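Local coordinates for TbpB (Actinobacillus pleuropneumoniae, PDB 3HOL), which probably binds host transferrin as a surface lipoprotein of the bacterial transferrin receptor, contributing to iron acquisition, at residues A[175-180]-A[236-241]; A[198-201]-A[206-209]. All blocks are in the same frame, centred on the assembly; numbering follows the deposited sequence.

In the fold
Interactions 1 and 2 belong to one beta barrel, that of the N-lobe, but join its strands in different ways. Residues 175-180 and 236-241 face each other through the closed barrel and meet by apolar side chains alone, all buried. Residues 198-201 and 206-209 are sheet neighbours in a hairpin, tied by backbone hydrogen bonds, with polar side chains and a water where the contact is less buried. Their centres lie 10 Å apart, and strands 206-213 and 231-239 are adjacent: Phe207 N probably bonds to Gly236 O, and Phe207 meets Phe238 edge-to-face. The interior filling of interaction 1 is thus continuous with the inner side of interaction 2.

Interaction 1: residues A[175-180]-A[236-241]; sequences FEVDFA and GGFYGP
Phe238 reaches Phe179 and Val177 from the other side of the barrel interior, and these three buried side chains make up the contact. The backbones stay well apart: the nearest pair of alpha carbons, Val177 CA and Phe238 CA, is separated by 10.9 Å, and no hydrogen bond crosses the gap.

The aromatic component is an oblique pairing of Phe179 with Phe238. Their ring centroids lie 5.4 Å apart and the planes are inclined at 51°, a geometry that is neither a stack nor edge-to-face. Phe179 leads with the far end of its ring, CZ standing 3.9 Å from Phe238 CE1, while Phe179 CE2 sits over one face of Phe238, displaced toward the rim and 4.0 Å from Phe238 CZ. With chi1 at -73° Phe179 has CG beside its backbone N, and although its CB does not aim across the contact, the ring end swings nearer.

The aliphatic component comes from Val177, whose two methyls both approach Phe238 CZ, CG1 and CG2 each at 4.1 Å. CG2 approaches the ring at its edge, near the plane. CG1 has a second role within its own segment, lying 3.4 Å above the plane of the Phe179 ring and over its centre, so that it covers that face of the ring.

Strand 171-178 ends just before Phe179, and a weak bond from Ala180 N to Asp178 OD1 accompanies the turn. Strands 171-178 and 231-239 stand four places apart whichever way the eight-stranded circuit is followed, so the contact spans the barrel. Ile202 of strand 193-203 touches all three side chains, Met184 of strand 183-190 packs on Val177 and Phe238, and Tyr122 of strand 119-133 touches Val177 and Phe179.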
loop_
_atom_site.group_PDB
_atom_site.type_symbol
_atom_site.label_atom_id
_atom_site.label_comp_id
_atom_site.label_asym_id
_atom_site.label_seq_id
_atom_site.Cartn_x
_atom_site.Cartn_y
_atom_site.Cartn_z
ATOM N N PHE A 175 -12.765 -15.265 -6.869
ATOM C CA PHE A 175 -11.526 -14.985 -7.585
ATOM C C PHE A 175 -10.527 -16.102 -7.322
ATOM O O PHE A 175 -10.465 -16.612 -6.210
ATOM C CB PHE A 175 -10.905 -13.652 -7.107
ATOM C CG PHE A 175 -11.866 -12.477 -7.165
ATOM C CD1 PHE A 175 -11.991 -11.713 -8.334
ATOM C CD2 PHE A 175 -12.646 -12.154 -6.049
ATOM C CE1 PHE A 175 -12.928 -10.632 -8.395
ATOM C CE2 PHE A 175 -13.571 -11.062 -6.074
ATOM C CZ PHE A 175 -13.707 -10.307 -7.235
ATOM N N GLU A 176 -9.764 -16.501 -8.338
ATOM C CA GLU A 176 -8.719 -17.498 -8.104
ATOM C C GLU A 176 -7.384 -16.852 -8.367
ATOM O O GLU A 176 -7.137 -16.361 -9.456
ATOM C CB GLU A 176 -8.925 -18.716 -9.030
ATOM C CG GLU A 176 -7.834 -19.746 -8.895
ATOM C CD GLU A 176 -7.900 -20.797 -10.021
ATOM O OE1 GLU A 176 -8.677 -21.742 -9.849
ATOM O OE2 GLU A 176 -7.217 -20.654 -11.075
ATOM N N VAL A 177 -6.512 -16.840 -7.362
ATOM C CA VAL A 177 -5.223 -16.162 -7.498
ATOM C C VAL A 177 -4.105 -17.213 -7.524
ATOM O O VAL A 177 -3.954 -18.011 -6.585
ATOM C CB VAL A 177 -4.964 -15.113 -6.382
ATOM C CG1 VAL A 177 -3.578 -14.414 -6.589
ATOM C CG2 VAL A 177 -6.114 -14.047 -6.383
ATOM N N ASP A 178 -3.317 -17.169 -8.598
ATOM C CA ASP A 178 -2.104 -17.980 -8.681
ATOM C C ASP A 178 -0.943 -17.072 -8.327
ATOM O O ASP A 178 -0.504 -16.271 -9.158
ATOM C CB ASP A 178 -1.952 -18.582 -10.087
ATOM C CG ASP A 178 -0.775 -19.607 -10.178
ATOM O OD1 ASP A 178 0.165 -19.553 -9.363
ATOM O OD2 ASP A 178 -0.810 -20.465 -11.088
ATOM N N PHE A 179 -0.479 -17.143 -7.074
ATOM C CA PHE A 179 0.587 -16.247 -6.650
ATOM C C PHE A 179 1.936 -16.558 -7.335
ATOM O O PHE A 179 2.801 -15.669 -7.469
ATOM C CB PHE A 179 0.697 -16.222 -5.107
ATOM C CG PHE A 179 -0.453 -15.449 -4.439
ATOM C CD1 PHE A 179 -1.590 -16.120 -3.960
ATOM C CD2 PHE A 179 -0.407 -14.058 -4.337
ATOM C CE1 PHE A 179 -2.670 -15.389 -3.343
ATOM C CE2 PHE A 179 -1.452 -13.317 -3.741
ATOM C CZ PHE A 179 -2.603 -13.977 -3.267
ATOM N N ALA A 180 2.084 -17.805 -7.796
ATOM C CA ALA A 180 3.306 -18.198 -8.496
ATOM C C ALA A 180 3.437 -17.462 -9.808
ATOM O O ALA A 180 4.554 -17.082 -10.171
ATOM C CB ALA A 180 3.388 -19.762 -8.714
ATOM N N GLY A 236 -7.452 -3.182 -7.755
ATOM C CA GLY A 236 -7.730 -3.394 -6.327
ATOM C C GLY A 236 -6.480 -3.772 -5.580
ATOM O O GLY A 236 -5.409 -3.643 -6.124
ATOM N N GLY A 237 -6.631 -4.231 -4.336
ATOM C CA GLY A 237 -5.483 -4.565 -3.521
ATOM C C GLY A 237 -5.735 -5.769 -2.636
ATOM O O GLY A 237 -6.905 -6.159 -2.403
ATOM N N PHE A 238 -4.628 -6.358 -2.182
ATOM C CA PHE A 238 -4.645 -7.336 -1.125
ATOM C C PHE A 238 -4.420 -6.637 0.170
ATOM O O PHE A 238 -3.569 -5.777 0.267
ATOM C CB PHE A 238 -3.551 -8.376 -1.366
ATOM C CG PHE A 238 -3.784 -9.186 -2.615
ATOM C CD1 PHE A 238 -4.781 -10.187 -2.624
ATOM C CD2 PHE A 238 -3.045 -8.935 -3.770
ATOM C CE1 PHE A 238 -5.010 -10.955 -3.758
ATOM C CE2 PHE A 238 -3.284 -9.688 -4.941
ATOM C CZ PHE A 238 -4.279 -10.722 -4.910
ATOM N N TYR A 239 -5.215 -7.011 1.162
ATOM C CA TYR A 239 -5.165 -6.373 2.472
ATOM C C TYR A 239 -5.075 -7.464 3.561
ATOM O O TYR A 239 -5.420 -8.618 3.332
ATOM C CB TYR A 239 -6.430 -5.561 2.693
ATOM C CG TYR A 239 -6.661 -4.409 1.722
ATOM C CD1 TYR A 239 -6.306 -3.110 2.070
ATOM C CD2 TYR A 239 -7.292 -4.617 0.491
ATOM C CE1 TYR A 239 -6.547 -2.031 1.212
ATOM C CE2 TYR A 239 -7.545 -3.538 -0.396
ATOM C CZ TYR A 239 -7.174 -2.238 -0.009
ATOM O OH TYR A 239 -7.404 -1.141 -0.829
ATOM N N GLY A 240 -4.678 -7.089 4.766
ATOM C CA GLY A 240 -4.202 -8.097 5.720
ATOM C C GLY A 240 -2.711 -8.264 5.517
ATOM O O GLY A 240 -2.231 -8.227 4.369
ATOM N N PRO A 241 -1.953 -8.483 6.612
ATOM C CA PRO A 241 -0.497 -8.523 6.464
ATOM C C PRO A 241 0.007 -9.559 5.463
ATOM O O PRO A 241 1.055 -9.354 4.899
ATOM C CB PRO A 241 0.004 -8.923 7.871
ATOM C CG PRO A 241 -1.117 -8.489 8.806
ATOM C CD PRO A 241 -2.397 -8.517 8.030
#

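Interaction 2: residues A[198-201]-A[206-209]; sequences VNAD and RFTG
Asp201 and Thr208 form the antiparallel hydrogen-bonded pair that ties this hairpin. Asp201 N donates to Thr208 O at 2.9 Å with an N-H...O angle of 165°, and Thr208 N returns a bond to Asp201 O at 3.0 Å and 160°. Both have ordinary lengths and are nearly straight at the hydrogen. A water adds a second grip on the same carbonyl, donating to Thr208 O at 2.8 Å and to Asp201 OD2 at 2.5 Å, so it links the carboxylate to the opposite backbone. The other carboxylate oxygen, Asp201 OD1, forms a salt bridge with Lys183 on strand 183-190.

Weaker CA-H...O contacts flank these bonds. Phe207 CA lies 3.2 Å from Asp201 O, and Gly209 CA lies 3.3 Å from Asn199 O. The next pair, Ala200 with Gly209, is non-hydrogen-bonded and unusually close, its CA atoms only 4.0 Å apart; the absence of a side chain on Gly209 makes room for this.

Apolar packing is confined to Ala200 CB against Phe207 CB, 3.9 Å apart. CG of Phe207 sits between its backbone N and carbonyl carbon, and the ring heads away from strand 198-201.

The segments run at 126°, well short of strictly antiparallel, consistent with the strong twist of a barrel wall. Strand 193-203 pairs on its other edge with strand 183-190, and strand 206-213 with strand 231-239, where Arg206 bridges to Glu235. The Phe207 ring packs inward on Met184 and Leu234.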
loop_
_atom_site.group_PDB
_atom_site.type_symbol
_atom_site.label_atom_id
_atom_site.label_comp_id
_atom_site.label_asym_id
_atom_site.label_seq_id
_atom_site.Cartn_x
_atom_site.Cartn_y
_atom_site.Cartn_z
ATOM N N VAL A 198 -13.304 -11.719 -14.826
ATOM C CA VAL A 198 -12.242 -10.769 -14.556
ATOM C C VAL A 198 -10.828 -11.410 -14.750
ATOM O O VAL A 198 -10.654 -12.629 -14.631
ATOM C CB VAL A 198 -12.338 -10.173 -13.119
ATOM C CG1 VAL A 198 -13.685 -9.441 -12.858
ATOM C CG2 VAL A 198 -12.146 -11.207 -12.108
ATOM N N ASN A 199 -9.864 -10.568 -15.081
ATOM C CA ASN A 199 -8.479 -10.983 -15.304
ATOM C C ASN A 199 -7.628 -9.852 -14.814
ATOM O O ASN A 199 -7.930 -8.689 -15.117
ATOM C CB ASN A 199 -8.216 -11.185 -16.788
ATOM C CG ASN A 199 -8.868 -12.421 -17.308
ATOM O OD1 ASN A 199 -8.264 -13.503 -17.303
ATOM N ND2 ASN A 199 -10.137 -12.308 -17.709
ATOM N N ALA A 200 -6.609 -10.166 -14.008
ATOM C CA ALA A 200 -5.712 -9.135 -13.567
ATOM C C ALA A 200 -4.317 -9.674 -13.296
ATOM O O ALA A 200 -4.125 -10.891 -13.075
ATOM C CB ALA A 200 -6.267 -8.394 -12.295
ATOM N N ASP A 201 -3.360 -8.764 -13.291
ATOM C CA ASP A 201 -1.994 -9.058 -12.880
ATOM C C ASP A 201 -1.632 -8.341 -11.582
ATOM O O ASP A 201 -1.992 -7.175 -11.369
ATOM C CB ASP A 201 -1.031 -8.575 -13.966
ATOM C CG ASP A 201 -1.227 -9.326 -15.274
ATOM O OD1 ASP A 201 -0.655 -10.411 -15.435
ATOM O OD2 ASP A 201 -1.986 -8.839 -16.110
ATOM N N ARG A 206 -1.041 -4.807 -5.225
ATOM C CA ARG A 206 -2.222 -4.406 -5.999
ATOM C C ARG A 206 -2.409 -5.309 -7.215
ATOM O O ARG A 206 -1.502 -6.064 -7.600
ATOM C CB ARG A 206 -2.125 -2.923 -6.447
ATOM C CG ARG A 206 -1.809 -1.926 -5.328
ATOM C CD ARG A 206 -2.881 -1.914 -4.264
ATOM N NE ARG A 206 -4.083 -1.230 -4.714
ATOM C CZ ARG A 206 -5.059 -0.835 -3.897
ATOM N NH1 ARG A 206 -4.967 -1.063 -2.592
ATOM N NH2 ARG A 206 -6.141 -0.211 -4.375
ATOM N N PHE A 207 -3.615 -5.298 -7.778
ATOM C CA PHE A 207 -3.826 -5.969 -9.047
ATOM C C PHE A 207 -4.497 -4.997 -10.010
ATOM O O PHE A 207 -5.308 -4.143 -9.587
ATOM C CB PHE A 207 -4.607 -7.291 -8.885
ATOM C CG PHE A 207 -5.779 -7.181 -7.958
ATOM C CD1 PHE A 207 -7.018 -6.795 -8.430
ATOM C CD2 PHE A 207 -5.621 -7.370 -6.575
ATOM C CE1 PHE A 207 -8.118 -6.635 -7.545
ATOM C CE2 PHE A 207 -6.688 -7.240 -5.715
ATOM C CZ PHE A 207 -7.960 -6.867 -6.215
ATOM N N THR A 208 -4.146 -5.118 -11.307
ATOM C CA THR A 208 -4.763 -4.304 -12.368
ATOM C C THR A 208 -5.152 -5.167 -13.551
ATOM O O THR A 208 -4.435 -6.141 -13.926
ATOM C CB THR A 208 -3.798 -3.202 -12.891
ATOM O OG1 THR A 208 -2.579 -3.816 -13.304
ATOM C CG2 THR A 208 -3.447 -2.210 -11.793
ATOM N N GLY A 209 -6.280 -4.839 -14.176
ATOM C CA GLY A 209 -6.728 -5.671 -15.268
ATOM C C GLY A 209 -8.037 -5.226 -15.872
ATOM O O GLY A 209 -8.279 -4.020 -15.991
HETATM O O HOH W 1 -3.511 -6.931 -16.459
#